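Local coordinates for protein fatty acid biosynthesis transcriptional regulator (Streptococcus pneumoniae, PDB 6JBX) that binds DNA as a MarR-family repressor of the pneumococcal fatty acid synthesis pathway, with acyl-ACP as co-repressor, at residues I28-F38 against L109-H118. Sequence-based numbering, arbitrary orientation.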
ATOM      1  N   ILE A  28       7.831  -0.186   4.344  1.00 31.43           N
ATOM      2  CA  ILE A  28       8.265   0.451   5.567  1.00 27.36           C
ATOM      3  C   ILE A  28       7.604  -0.229   6.771  1.00 27.24           C
ATOM      4  O   ILE A  28       8.260  -0.455   7.782  1.00 26.96           O
ATOM      5  CB  ILE A  28       7.998   1.963   5.520  1.00 31.40           C
ATOM      6  CG1 ILE A  28       8.967   2.609   4.530  1.00 30.90           C
ATOM      7  CG2 ILE A  28       8.113   2.560   6.923  1.00 31.49           C
ATOM      8  CD1 ILE A  28       8.724   4.061   4.257  1.00 33.00           C
ATOM      9  N   GLU A  29       6.354  -0.610   6.668  1.00 27.44           N
ATOM     10  CA  GLU A  29       5.706  -1.292   7.770  1.00 33.42           C
ATOM     11  C   GLU A  29       6.332  -2.678   8.012  1.00 30.65           C
ATOM     12  O   GLU A  29       6.505  -3.092   9.135  1.00 32.21           O
ATOM     13  CB  GLU A  29       4.224  -1.483   7.489  1.00 34.44           C
ATOM     14  CG  GLU A  29       3.438  -0.189   7.409  1.00 45.14           C
ATOM     15  CD  GLU A  29       1.929  -0.412   7.378  1.00 47.40           C
ATOM     16  OE1 GLU A  29       1.444  -1.173   6.505  1.00 48.40           O
ATOM     17  OE2 GLU A  29       1.258   0.134   8.254  1.00 57.42           O
ATOM     18  N   GLU A  30       6.608  -3.391   6.953  1.00 29.07           N
ATOM     19  CA  GLU A  30       7.240  -4.683   7.057  1.00 34.55           C
ATOM     20  C   GLU A  30       8.632  -4.530   7.696  1.00 33.91           C
ATOM     21  O   GLU A  30       8.964  -5.306   8.543  1.00 32.46           O
ATOM     22  CB  GLU A  30       7.290  -5.362   5.694  1.00 34.97           C
ATOM     23  CG  GLU A  30       8.134  -6.629   5.697  1.00 42.49           C
ATOM     24  CD  GLU A  30       7.466  -7.959   5.372  1.00 42.17           C
ATOM     25  OE1 GLU A  30       8.179  -8.987   5.440  1.00 49.53           O
ATOM     26  OE2 GLU A  30       6.243  -7.990   5.022  1.00 40.31           O
ATOM     27  N   VAL A  31       9.403  -3.522   7.326  1.00 33.56           N
ATOM     28  CA  VAL A  31      10.737  -3.306   7.873  1.00 35.73           C
ATOM     29  C   VAL A  31      10.629  -3.014   9.375  1.00 36.81           C
ATOM     30  O   VAL A  31      11.442  -3.479  10.155  1.00 32.93           O
ATOM     31  CB  VAL A  31      11.481  -2.153   7.167  1.00 37.82           C
ATOM     32  CG1 VAL A  31      12.654  -1.587   7.984  1.00 38.25           C
ATOM     33  CG2 VAL A  31      11.959  -2.580   5.809  1.00 34.64           C
ATOM     34  N   ASN A  32       9.657  -2.235   9.762  1.00 32.90           N
ATOM     35  CA  ASN A  32       9.469  -1.967  11.185  1.00 37.88           C
ATOM     36  C   ASN A  32       9.134  -3.262  11.969  1.00 37.15           C
ATOM     37  O   ASN A  32       9.582  -3.426  13.111  1.00 31.92           O
ATOM     38  CB  ASN A  32       8.365  -0.941  11.387  1.00 34.83           C
ATOM     39  CG  ASN A  32       8.026  -0.704  12.837  1.00 38.25           C
ATOM     40  OD1 ASN A  32       6.966  -1.120  13.318  1.00 36.02           O
ATOM     41  ND2 ASN A  32       8.910  -0.000  13.511  1.00 38.45           N
ATOM     42  N   LEU A  33       8.321  -4.164  11.416  1.00 33.55           N
ATOM     43  CA  LEU A  33       8.000  -5.439  12.100  1.00 31.92           C
ATOM     44  C   LEU A  33       9.252  -6.338  12.166  1.00 31.92           C
ATOM     45  O   LEU A  33       9.505  -6.914  13.217  1.00 30.75           O
ATOM     46  CB  LEU A  33       6.891  -6.203  11.378  1.00 33.62           C
ATOM     47  CG  LEU A  33       5.461  -5.662  11.449  1.00 35.45           C
ATOM     48  CD1 LEU A  33       4.630  -6.429  10.442  1.00 35.73           C
ATOM     49  CD2 LEU A  33       4.854  -5.805  12.835  1.00 40.34           C
ATOM     50  N   ARG A  34      10.007  -6.456  11.066  1.00 33.10           N
ATOM     51  CA  ARG A  34      11.195  -7.311  10.947  1.00 35.31           C
ATOM     52  C   ARG A  34      12.321  -6.849  11.883  1.00 36.73           C
ATOM     53  O   ARG A  34      13.174  -7.654  12.287  1.00 38.32           O
ATOM     54  CB  ARG A  34      11.766  -7.342   9.535  1.00 33.31           C
ATOM     55  CG  ARG A  34      10.822  -7.943   8.507  1.00 37.41           C
ATOM     56  CD  ARG A  34      10.508  -9.402   8.759  1.00 36.97           C
ATOM     57  NE  ARG A  34       9.747  -9.953   7.660  1.00 39.28           N
ATOM     58  CZ  ARG A  34       9.193 -11.160   7.632  1.00 37.13           C
ATOM     59  NH1 ARG A  34       9.341 -11.980   8.658  1.00 34.26           N
ATOM     60  NH2 ARG A  34       8.504 -11.543   6.561  1.00 37.02           N
ATOM     61  N   GLY A  35      12.332  -5.593  12.241  1.00 33.32           N
ATOM     62  CA  GLY A  35      13.310  -5.078  13.190  1.00 34.46           C
ATOM     63  C   GLY A  35      12.814  -5.206  14.619  1.00 34.83           C
ATOM     64  O   GLY A  35      13.551  -4.879  15.552  1.00 41.69           O
ATOM     65  N   SER A  36      11.574  -5.676  14.803  1.00 33.28           N
ATOM     66  CA  SER A  36      10.996  -5.809  16.140  1.00 33.20           C
ATOM     67  C   SER A  36      11.551  -7.065  16.846  1.00 35.82           C
ATOM     68  O   SER A  36      12.326  -7.854  16.283  1.00 32.21           O
ATOM     69  CB  SER A  36       9.502  -5.866  16.099  1.00 30.70           C
ATOM     70  OG  SER A  36       9.012  -7.177  15.769  1.00 28.41           O
ATOM     71  N   ARG A  37      11.059  -7.281  18.060  1.00 33.87           N
ATOM     72  CA  ARG A  37      11.443  -8.419  18.828  1.00 36.90           C
ATOM     73  C   ARG A  37      10.747  -9.669  18.258  1.00 35.89           C
ATOM     74  O   ARG A  37      11.077 -10.764  18.693  1.00 33.54           O
ATOM     75  CB  ARG A  37      11.164  -8.156  20.318  1.00 40.62           C
ATOM     76  CG  ARG A  37       9.771  -8.522  20.795  1.00 49.28           C
ATOM     77  CD  ARG A  37       9.199  -7.583  21.867  1.00 58.22           C
ATOM     78  NE  ARG A  37       9.778  -7.706  23.202  1.00 60.79           N
ATOM     79  CZ  ARG A  37      10.662  -6.867  23.742  1.00 58.58           C
ATOM     80  NH1 ARG A  37      10.910  -5.712  23.164  1.00 65.25           N
ATOM     81  NH2 ARG A  37      11.324  -7.195  24.840  1.00 62.51           N
ATOM     82  N   PHE A  38       9.745  -9.525  17.372  1.00 29.25           N
ATOM     83  CA  PHE A  38       9.144 -10.664  16.693  1.00 32.34           C
ATOM     84  C   PHE A  38       9.465 -10.611  15.194  1.00 33.52           C
ATOM     85  O   PHE A  38       8.871  -9.832  14.451  1.00 32.03           O
ATOM     86  CB  PHE A  38       7.636 -10.714  16.958  1.00 35.05           C
ATOM     87  CG  PHE A  38       7.315 -10.737  18.427  1.00 39.19           C
ATOM     88  CD1 PHE A  38       7.695 -11.808  19.228  1.00 46.82           C
ATOM     89  CD2 PHE A  38       6.717  -9.641  19.027  1.00 45.86           C
ATOM     90  CE1 PHE A  38       7.443 -11.792  20.597  1.00 48.67           C
ATOM     91  CE2 PHE A  38       6.499  -9.608  20.394  1.00 48.11           C
ATOM     92  CZ  PHE A  38       6.841 -10.690  21.174  1.00 49.08           C
ATOM     93  N   LEU A 109       0.643  -9.817  21.964  1.00 42.02           N
ATOM     94  CA  LEU A 109       1.842  -8.971  22.149  1.00 43.14           C
ATOM     95  C   LEU A 109       2.209  -8.288  20.830  1.00 44.79           C
ATOM     96  O   LEU A 109       2.479  -7.108  20.820  1.00 41.13           O
ATOM     97  CB  LEU A 109       3.034  -9.799  22.631  1.00 51.02           C
ATOM     98  CG  LEU A 109       3.202  -9.975  24.139  1.00 52.16           C
ATOM     99  CD1 LEU A 109       4.582 -10.572  24.431  1.00 55.65           C
ATOM    100  CD2 LEU A 109       3.033  -8.659  24.882  1.00 51.31           C
ATOM    101  N   ILE A 110       2.261  -9.030  19.732  1.00 41.51           N
ATOM    102  CA  ILE A 110       2.665  -8.402  18.519  1.00 42.70           C
ATOM    103  C   ILE A 110       1.522  -7.494  17.997  1.00 49.99           C
ATOM    104  O   ILE A 110       1.790  -6.478  17.353  1.00 46.77           O
ATOM    105  CB  ILE A 110       3.152  -9.424  17.475  1.00 39.24           C
ATOM    106  CG1 ILE A 110       3.851  -8.704  16.313  1.00 43.88           C
ATOM    107  CG2 ILE A 110       2.018 -10.313  17.006  1.00 38.20           C
ATOM    108  CD1 ILE A 110       4.308  -9.589  15.176  1.00 45.03           C
ATOM    109  N   HIS A 111       0.259  -7.839  18.242  1.00 45.86           N
ATOM    110  CA  HIS A 111      -0.859  -6.993  17.821  1.00 45.13           C
ATOM    111  C   HIS A 111      -0.697  -5.588  18.415  1.00 44.27           C
ATOM    112  O   HIS A 111      -0.831  -4.593  17.723  1.00 50.15           O
ATOM    113  CB  HIS A 111      -2.181  -7.649  18.236  1.00 47.79           C
ATOM    114  CG  HIS A 111      -3.402  -6.883  17.855  1.00 48.19           C
ATOM    115  ND1 HIS A 111      -3.620  -6.437  16.566  1.00 56.18           N
ATOM    116  CD2 HIS A 111      -4.453  -6.474  18.593  1.00 52.10           C
ATOM    117  CE1 HIS A 111      -4.769  -5.800  16.524  1.00 57.45           C
ATOM    118  NE2 HIS A 111      -5.301  -5.812  17.747  1.00 57.20           N
ATOM    119  N   ARG A 112      -0.424  -5.531  19.695  1.00 45.29           N
ATOM    120  CA  ARG A 112      -0.129  -4.288  20.389  1.00 56.47           C
ATOM    121  C   ARG A 112       0.972  -3.485  19.671  1.00 58.62           C
ATOM    122  O   ARG A 112       0.867  -2.278  19.420  1.00 50.43           O
ATOM    123  CB  ARG A 112       0.301  -4.616  21.817  1.00 62.25           C
ATOM    124  CG  ARG A 112       0.924  -3.441  22.546  1.00 71.46           C
ATOM    125  CD  ARG A 112      -0.109  -2.379  22.866  1.00 83.71           C
ATOM    126  NE  ARG A 112       0.165  -1.755  24.161  1.00 89.55           N
ATOM    127  CZ  ARG A 112       0.717  -0.554  24.332  1.00 83.05           C
ATOM    128  NH1 ARG A 112       1.053   0.171  23.277  1.00 61.29           N
ATOM    129  NH2 ARG A 112       0.891  -0.076  25.561  1.00 75.28           N
ATOM    130  N   LEU A 113       2.052  -4.146  19.338  1.00 60.99           N
ATOM    131  CA  LEU A 113       3.217  -3.476  18.758  1.00 57.80           C
ATOM    132  C   LEU A 113       2.859  -2.818  17.417  1.00 58.53           C
ATOM    133  O   LEU A 113       3.314  -1.692  17.076  1.00 60.01           O
ATOM    134  CB  LEU A 113       4.297  -4.549  18.584  1.00 68.77           C
ATOM    135  CG  LEU A 113       5.583  -4.103  17.908  1.00 67.26           C
ATOM    136  CD1 LEU A 113       6.372  -3.191  18.838  1.00 61.43           C
ATOM    137  CD2 LEU A 113       6.403  -5.319  17.505  1.00 68.74           C
ATOM    138  N   HIS A 114       2.034  -3.519  16.647  1.00 49.24           N
ATOM    139  CA  HIS A 114       1.582  -3.012  15.323  1.00 43.41           C
ATOM    140  C   HIS A 114       0.678  -1.792  15.532  1.00 52.28           C
ATOM    141  O   HIS A 114       0.543  -0.993  14.584  1.00 48.58           O
ATOM    142  CB  HIS A 114       0.880  -4.125  14.533  1.00 44.28           C
ATOM    143  CG  HIS A 114       0.664  -3.795  13.094  1.00 49.05           C
ATOM    144  ND1 HIS A 114       1.655  -3.238  12.308  1.00 47.13           N
ATOM    145  CD2 HIS A 114      -0.417  -3.938  12.297  1.00 51.55           C
ATOM    146  CE1 HIS A 114       1.194  -3.053  11.088  1.00 54.58           C
ATOM    147  NE2 HIS A 114      -0.076  -3.475  11.056  1.00 50.22           N
ATOM    148  N   LYS A 115       0.089  -1.653  16.715  1.00 48.43           N
ATOM    149  CA  LYS A 115      -0.784  -0.518  17.004  1.00 52.79           C
ATOM    150  C   LYS A 115       0.059   0.702  17.351  1.00 43.98           C
ATOM    151  O   LYS A 115      -0.373   1.801  17.081  1.00 45.02           O
ATOM    152  CB  LYS A 115      -1.730  -0.786  18.176  1.00 53.11           C
ATOM    153  CG  LYS A 115      -3.001  -1.532  17.809  1.00 58.73           C
ATOM    154  CD  LYS A 115      -3.898  -1.701  19.028  1.00 68.78           C
ATOM    155  CE  LYS A 115      -4.589  -3.047  19.096  1.00 70.18           C
ATOM    156  NZ  LYS A 115      -5.275  -3.251  20.398  1.00 67.85           N
ATOM    157  N   ARG A 116       1.195   0.505  18.005  1.00 40.22           N
ATOM    158  CA  ARG A 116       2.051   1.647  18.326  1.00 44.14           C
ATOM    159  C   ARG A 116       2.512   2.308  17.009  1.00 44.67           C
ATOM    160  O   ARG A 116       2.682   3.506  16.957  1.00 41.30           O
ATOM    161  CB  ARG A 116       3.276   1.262  19.163  1.00 45.99           C
ATOM    162  CG  ARG A 116       2.969   0.483  20.437  1.00 61.06           C
ATOM    163  CD  ARG A 116       4.204   0.258  21.319  1.00 66.66           C
ATOM    164  NE  ARG A 116       4.384   1.308  22.333  1.00 73.99           N
ATOM    165  CZ  ARG A 116       5.073   2.445  22.155  1.00 79.65           C
ATOM    166  NH1 ARG A 116       5.600   2.738  20.974  1.00 75.40           N
ATOM    167  NH2 ARG A 116       5.259   3.280  23.168  1.00 81.03           N
ATOM    168  N   PHE A 117       2.709   1.515  15.946  1.00 39.76           N
ATOM    169  CA  PHE A 117       3.127   2.021  14.665  1.00 34.72           C
ATOM    170  C   PHE A 117       2.018   2.890  14.063  1.00 34.29           C
ATOM    171  O   PHE A 117       2.273   4.016  13.648  1.00 30.25           O
ATOM    172  CB  PHE A 117       3.524   0.884  13.718  1.00 35.33           C
ATOM    173  CG  PHE A 117       4.044   1.405  12.400  1.00 37.06           C
ATOM    174  CD1 PHE A 117       5.360   1.817  12.271  1.00 36.52           C
ATOM    175  CD2 PHE A 117       3.189   1.570  11.327  1.00 37.10           C
ATOM    176  CE1 PHE A 117       5.821   2.322  11.067  1.00 40.61           C
ATOM    177  CE2 PHE A 117       3.648   2.078  10.127  1.00 37.55           C
ATOM    178  CZ  PHE A 117       4.960   2.463  10.001  1.00 38.93           C
ATOM    179  N   HIS A 118       0.814   2.361  14.005  1.00 35.23           N
ATOM    180  CA  HIS A 118      -0.334   3.084  13.526  1.00 39.99           C
ATOM    181  C   HIS A 118      -0.585   4.354  14.351  1.00 41.81           C
ATOM    182  O   HIS A 118      -1.007   5.405  13.829  1.00 38.96           O
ATOM    183  CB  HIS A 118      -1.574   2.185  13.534  1.00 45.25           C
ATOM    184  CG  HIS A 118      -1.528   1.126  12.486  1.00 55.71           C
ATOM    185  ND1 HIS A 118      -1.112   1.388  11.187  1.00 53.68           N
ATOM    186  CD2 HIS A 118      -1.839  -0.193  12.542  1.00 64.02           C
ATOM    187  CE1 HIS A 118      -1.141   0.271  10.494  1.00 61.15           C
ATOM    188  NE2 HIS A 118      -1.599  -0.710  11.302  1.00 66.21           N
TER
HETATM  189  O   HOH W   1       4.716  -2.088  11.437  1.00 40.62           O
HETATM  190  O   HOH W   2       5.576  -0.841  16.327  1.00 52.39           O
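In this MarR-type winged-helix repressor, the end of helix 11-34 and the loop after it pack against helix 105-125 through Phe117 and Phe38; the axes of 28-34 and 109-118 come within 11.0 Å, their N-to-C directions 133° apart. Phe117 has CG anti to its backbone nitrogen (chi1 -177°), which carries the ring across to helix 11-34. There Glu29 crosses it at about a right angle, its aliphatic CG 3.5 Å from Phe117 CE2, while OE2 is buried near His118 CE1 (3.3 Å). The Asn32 side chain runs past Phe117 in the opposite direction, OD1 nearest CD1, amide and ring planes 36° apart. Phe147 of the second subunit also meets this ring, tying the contact to the dimer interface. Two waters bridge the helices, and the Asn32 carbonyl suits both as acceptor: one, over a face of Phe117, donates to Glu29 O and OD1 and bonds weakly to His114 ND1; another donates to Leu113 O and, weakly, to OD1. Beyond the C-terminal end of helix 11-34, Phe38 supplies apolar bulk, CD2 lying 3.9 Å from Ile110 CB. Ser36 shapes this loop as an ST turn: OG donates to Leu33 O (2.6 Å) and accepts from Phe38 N (2.9 Å), while its CB presses tightly on Leu113 CD2 at 3.4 Å.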